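Local coordinates for protein Rv1364c/MT1410 (Mycobacterium tuberculosis, PDB 3KE6) that probably acts in sigma-factor regulation, joining a manganese-binding PP2C-type (RsbU-like) phosphatase domain to an RsbW-like anti-sigma-factor kinase domain, at residues 261-269 / 318-327. Residues are numbered along the deposited sequence; the frame is centred on the assembly and turned at random. Where two conformers were deposited one is given.
Sequences PPLHITLDA and VSKGIVVAAA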
ATOM      1  N   PRO A 261      -0.578 -17.796  -4.626  1.00 53.21           N
ATOM      2  CA  PRO A 261      -1.244 -18.754  -3.756  1.00 52.92           C
ATOM      3  C   PRO A 261      -0.602 -18.829  -2.356  1.00 52.57           C
ATOM      4  O   PRO A 261       0.545 -18.416  -2.178  1.00 52.54           O
ATOM      5  CB  PRO A 261      -1.055 -20.074  -4.505  1.00 52.50           C
ATOM      6  CG  PRO A 261       0.086 -19.847  -5.366  1.00 52.79           C
ATOM      7  CD  PRO A 261      -0.002 -18.454  -5.804  1.00 52.92           C
ATOM      8  N   PRO A 262      -1.340 -19.338  -1.365  1.00 51.69           N
ATOM      9  CA  PRO A 262      -0.764 -19.521  -0.012  1.00 51.44           C
ATOM     10  C   PRO A 262       0.375 -20.551   0.053  1.00 50.57           C
ATOM     11  O   PRO A 262       0.485 -21.382  -0.790  1.00 51.01           O
ATOM     12  CB  PRO A 262      -1.947 -20.001   0.826  1.00 50.46           C
ATOM     13  CG  PRO A 262      -3.146 -19.724   0.027  1.00 52.24           C
ATOM     14  CD  PRO A 262      -2.752 -19.717  -1.426  1.00 51.10           C
ATOM     15  N   LEU A 263       1.201 -20.473   1.068  1.00 50.74           N
ATOM     16  CA  LEU A 263       2.271 -21.398   1.262  1.00 51.49           C
ATOM     17  C   LEU A 263       1.850 -22.505   2.237  1.00 51.67           C
ATOM     18  O   LEU A 263       1.249 -22.229   3.313  1.00 50.12           O
ATOM     19  CB  LEU A 263       3.488 -20.668   1.824  1.00 51.34           C
ATOM     20  CG  LEU A 263       4.719 -21.541   2.072  1.00 51.24           C
ATOM     21  CD1 LEU A 263       5.239 -22.115   0.736  1.00 57.91           C
ATOM     22  CD2 LEU A 263       5.781 -20.759   2.735  1.00 51.16           C
ATOM     23  N   HIS A 264       2.173 -23.739   1.847  1.00 51.88           N
ATOM     24  CA  HIS A 264       1.961 -24.904   2.700  0.50 52.93           C
ATOM     25  C   HIS A 264       3.046 -25.928   2.499  1.00 53.87           C
ATOM     26  O   HIS A 264       3.283 -26.348   1.379  1.00 56.30           O
ATOM     27  CB  HIS A 264       0.670 -25.632   2.393  0.50 52.85           C
ATOM     28  CG  HIS A 264       0.728 -27.085   2.767  0.50 53.33           C
ATOM     29  ND1 HIS A 264       0.306 -27.556   3.993  0.50 53.38           N
ATOM     30  CD2 HIS A 264       1.208 -28.160   2.097  0.50 49.56           C
ATOM     31  CE1 HIS A 264       0.499 -28.859   4.052  0.50 51.02           C
ATOM     32  NE2 HIS A 264       1.042 -29.252   2.912  0.50 49.72           N
ATOM     33  N   ILE A 265       3.690 -26.356   3.577  1.00 54.05           N
ATOM     34  CA  ILE A 265       4.761 -27.344   3.495  1.00 53.60           C
ATOM     35  C   ILE A 265       4.548 -28.327   4.606  1.00 53.12           C
ATOM     36  O   ILE A 265       4.230 -27.915   5.726  1.00 53.68           O
ATOM     37  CB  ILE A 265       6.148 -26.730   3.770  1.00 54.22           C
ATOM     38  CG1 ILE A 265       6.347 -25.414   3.041  1.00 56.00           C
ATOM     39  CG2 ILE A 265       7.245 -27.706   3.396  1.00 54.37           C
ATOM     40  CD1 ILE A 265       7.568 -24.644   3.550  1.00 54.11           C
ATOM     41  N   THR A 266       4.780 -29.598   4.319  1.00 52.61           N
ATOM     42  CA  THR A 266       4.695 -30.668   5.304  1.00 53.13           C
ATOM     43  C   THR A 266       6.044 -31.387   5.272  1.00 53.09           C
ATOM     44  O   THR A 266       6.379 -32.008   4.267  1.00 53.93           O
ATOM     45  CB  THR A 266       3.506 -31.629   4.961  1.00 53.32           C
ATOM     46  OG1 THR A 266       2.292 -30.892   5.035  1.00 55.55           O
ATOM     47  CG2 THR A 266       3.376 -32.788   5.921  1.00 52.28           C
ATOM     48  N   LEU A 267       6.811 -31.298   6.358  1.00 52.77           N
ATOM     49  CA  LEU A 267       8.196 -31.786   6.410  1.00 52.85           C
ATOM     50  C   LEU A 267       8.458 -32.776   7.518  1.00 51.99           C
ATOM     51  O   LEU A 267       7.749 -32.823   8.504  1.00 51.76           O
ATOM     52  CB  LEU A 267       9.170 -30.618   6.660  1.00 53.61           C
ATOM     53  CG  LEU A 267       9.344 -29.608   5.535  1.00 58.10           C
ATOM     54  CD1 LEU A 267      10.680 -28.934   5.646  1.00 54.74           C
ATOM     55  CD2 LEU A 267       9.188 -30.344   4.149  1.00 63.60           C
ATOM     56  N   ASP A 268       9.537 -33.527   7.369  1.00 51.65           N
ATOM     57  CA  ASP A 268       9.972 -34.403   8.422  1.00 52.06           C
ATOM     58  C   ASP A 268      10.630 -33.548   9.487  1.00 52.13           C
ATOM     59  O   ASP A 268      11.222 -32.528   9.167  1.00 51.51           O
ATOM     60  CB  ASP A 268      10.933 -35.445   7.867  1.00 52.26           C
ATOM     61  CG  ASP A 268      10.304 -36.290   6.772  1.00 54.01           C
ATOM     62  OD1 ASP A 268       9.068 -36.270   6.619  1.00 55.31           O
ATOM     63  OD2 ASP A 268      11.046 -36.987   6.058  1.00 61.02           O
ATOM     64  N   ALA A 269      10.498 -33.937  10.757  1.00 52.81           N
ATOM     65  CA  ALA A 269      11.145 -33.194  11.841  1.00 52.87           C
ATOM     66  C   ALA A 269      12.608 -33.627  11.880  1.00 53.39           C
ATOM     67  O   ALA A 269      13.020 -34.440  12.693  1.00 54.43           O
ATOM     68  CB  ALA A 269      10.451 -33.411  13.164  1.00 52.25           C
ATOM     69  N   VAL A 318       9.193 -38.832  13.183  1.00 61.23           N
ATOM     70  CA  VAL A 318       9.523 -37.515  12.643  1.00 59.68           C
ATOM     71  C   VAL A 318       8.928 -37.310  11.252  1.00 58.26           C
ATOM     72  O   VAL A 318       8.994 -36.222  10.703  1.00 57.94           O
ATOM     73  CB  VAL A 318      11.062 -37.272  12.614  1.00 59.74           C
ATOM     74  CG1 VAL A 318      11.613 -37.237  14.026  1.00 59.19           C
ATOM     75  CG2 VAL A 318      11.778 -38.324  11.782  1.00 57.58           C
ATOM     76  N   SER A 319       8.329 -38.356  10.701  1.00 57.12           N
ATOM     77  CA  SER A 319       7.808 -38.322   9.342  1.00 56.39           C
ATOM     78  C   SER A 319       6.602 -37.405   9.218  1.00 55.05           C
ATOM     79  O   SER A 319       5.590 -37.637   9.846  1.00 54.39           O
ATOM     80  CB  SER A 319       7.415 -39.727   8.908  1.00 56.03           C
ATOM     81  OG  SER A 319       6.945 -39.701   7.585  1.00 56.80           O
ATOM     82  N   LYS A 320       6.723 -36.369   8.396  1.00 54.31           N
ATOM     83  CA  LYS A 320       5.650 -35.366   8.201  1.00 54.14           C
ATOM     84  C   LYS A 320       5.173 -34.729   9.509  1.00 53.22           C
ATOM     85  O   LYS A 320       3.996 -34.403   9.667  1.00 53.38           O
ATOM     86  CB  LYS A 320       4.446 -35.987   7.469  1.00 54.09           C
ATOM     87  CG  LYS A 320       4.795 -36.723   6.193  1.00 54.64           C
ATOM     88  CD  LYS A 320       5.409 -35.809   5.140  1.00 57.25           C
ATOM     89  CE  LYS A 320       5.872 -36.611   3.917  1.00 58.42           C
ATOM     90  NZ  LYS A 320       4.738 -36.883   2.968  1.00 59.83           N
ATOM     91  N   GLY A 321       6.096 -34.555  10.442  1.00 52.19           N
ATOM     92  CA  GLY A 321       5.751 -34.114  11.770  1.00 51.65           C
ATOM     93  C   GLY A 321       5.606 -32.617  11.882  1.00 50.69           C
ATOM     94  O   GLY A 321       5.230 -32.133  12.926  1.00 50.45           O
ATOM     95  N   ILE A 322       5.906 -31.884  10.812  1.00 50.16           N
ATOM     96  CA  ILE A 322       5.845 -30.439  10.835  1.00 50.43           C
ATOM     97  C   ILE A 322       4.990 -29.862   9.706  1.00 51.34           C
ATOM     98  O   ILE A 322       5.200 -30.186   8.523  1.00 52.37           O
ATOM     99  CB  ILE A 322       7.244 -29.843  10.783  1.00 50.54           C
ATOM    100  CG1 ILE A 322       8.089 -30.446  11.929  1.00 51.01           C
ATOM    101  CG2 ILE A 322       7.161 -28.307  10.901  1.00 48.98           C
ATOM    102  CD1 ILE A 322       9.355 -29.702  12.246  1.00 49.49           C
ATOM    103  N   VAL A 323       4.029 -29.009  10.068  1.00 50.48           N
ATOM    104  CA  VAL A 323       3.159 -28.403   9.083  1.00 49.72           C
ATOM    105  C   VAL A 323       3.315 -26.907   9.148  1.00 49.92           C
ATOM    106  O   VAL A 323       3.215 -26.312  10.220  1.00 50.10           O
ATOM    107  CB  VAL A 323       1.690 -28.794   9.307  1.00 49.82           C
ATOM    108  CG1 VAL A 323       0.839 -28.345   8.132  1.00 46.60           C
ATOM    109  CG2 VAL A 323       1.567 -30.313   9.525  1.00 47.39           C
ATOM    110  N   VAL A 324       3.598 -26.294   8.007  1.00 49.91           N
ATOM    111  CA  VAL A 324       3.777 -24.848   7.957  1.00 49.40           C
ATOM    112  C   VAL A 324       2.818 -24.300   6.944  1.00 49.33           C
ATOM    113  O   VAL A 324       2.637 -24.862   5.875  1.00 49.31           O
ATOM    114  CB  VAL A 324       5.205 -24.435   7.524  1.00 50.08           C
ATOM    115  CG1 VAL A 324       5.330 -22.927   7.561  1.00 46.87           C
ATOM    116  CG2 VAL A 324       6.299 -25.111   8.378  1.00 45.06           C
ATOM    117  N   ALA A 325       2.195 -23.197   7.296  1.00 49.95           N
ATOM    118  CA  ALA A 325       1.187 -22.566   6.462  1.00 50.20           C
ATOM    119  C   ALA A 325       1.410 -21.083   6.598  1.00 50.98           C
ATOM    120  O   ALA A 325       1.749 -20.603   7.681  1.00 52.84           O
ATOM    121  CB  ALA A 325      -0.199 -22.946   6.938  1.00 49.48           C
ATOM    122  N   ALA A 326       1.277 -20.356   5.503  1.00 51.25           N
ATOM    123  CA  ALA A 326       1.396 -18.898   5.536  1.00 51.07           C
ATOM    124  C   ALA A 326       0.586 -18.340   4.376  1.00 51.76           C
ATOM    125  O   ALA A 326       0.609 -18.911   3.264  1.00 51.76           O
ATOM    126  CB  ALA A 326       2.852 -18.467   5.428  1.00 51.03           C
ATOM    127  N   ALA A 327      -0.149 -17.257   4.643  1.00 51.21           N
ATOM    128  CA  ALA A 327      -0.992 -16.627   3.646  1.00 50.49           C
ATOM    129  C   ALA A 327      -1.079 -15.122   3.916  1.00 50.97           C
ATOM    130  O   ALA A 327      -1.037 -14.688   5.101  1.00 51.07           O
ATOM    131  CB  ALA A 327      -2.358 -17.245   3.681  1.00 49.34           C
TER
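Leu263, Ile265 and Leu267 each spend both backbone polar groups on the antiparallel strand 322-327, pairing with Ala326, Val324 and Ile322. Leu263 N reaches Ala326 O at 2.8 Å, and Val324 N meets Ile265 O almost head-on at 2.9 Å. The least straight and longest of the six bonds, Ile322 N to Leu267 O at 3.1 Å, falls where the register slips: two residues, Gly321 and Ile322, stand opposite the single Leu267, a classic beta bulge. The type II turn Val318-Gly321 runs straight into the bulge, sharing Gly321 with it; Lys320 takes the left-handed conformation (phi 55°) of its third residue. The turn is held from the other segment at two points. Ala269 N gives a 2.7 Å bond to an in-plane lone pair of Val318 O, which also takes a weak bond from Gly321 N. Asp268, its CG turned beside its own backbone N (chi1 -59°), accepts Lys320 N on OD1 at 2.9 Å. The donor comes from the anti side, 29° out of the carboxylate plane. A short acidic side chain suits this place, bringing an acceptor to a turn N-H. This pairing belongs to the antiparallel part of the sheet in the histidine kinase-like ATPase domain, where 322-328 also pairs with 333-340. Bulky aliphatic side chains fill the helix-covered face: Leu263, Ile265 and Leu267 pack on helix 273-288, Ile322 on helix 292-312. On the opposite face, Thr266 CG2 lies 3.7 Å from Lys320 CB, the side chains crossing at about a right angle.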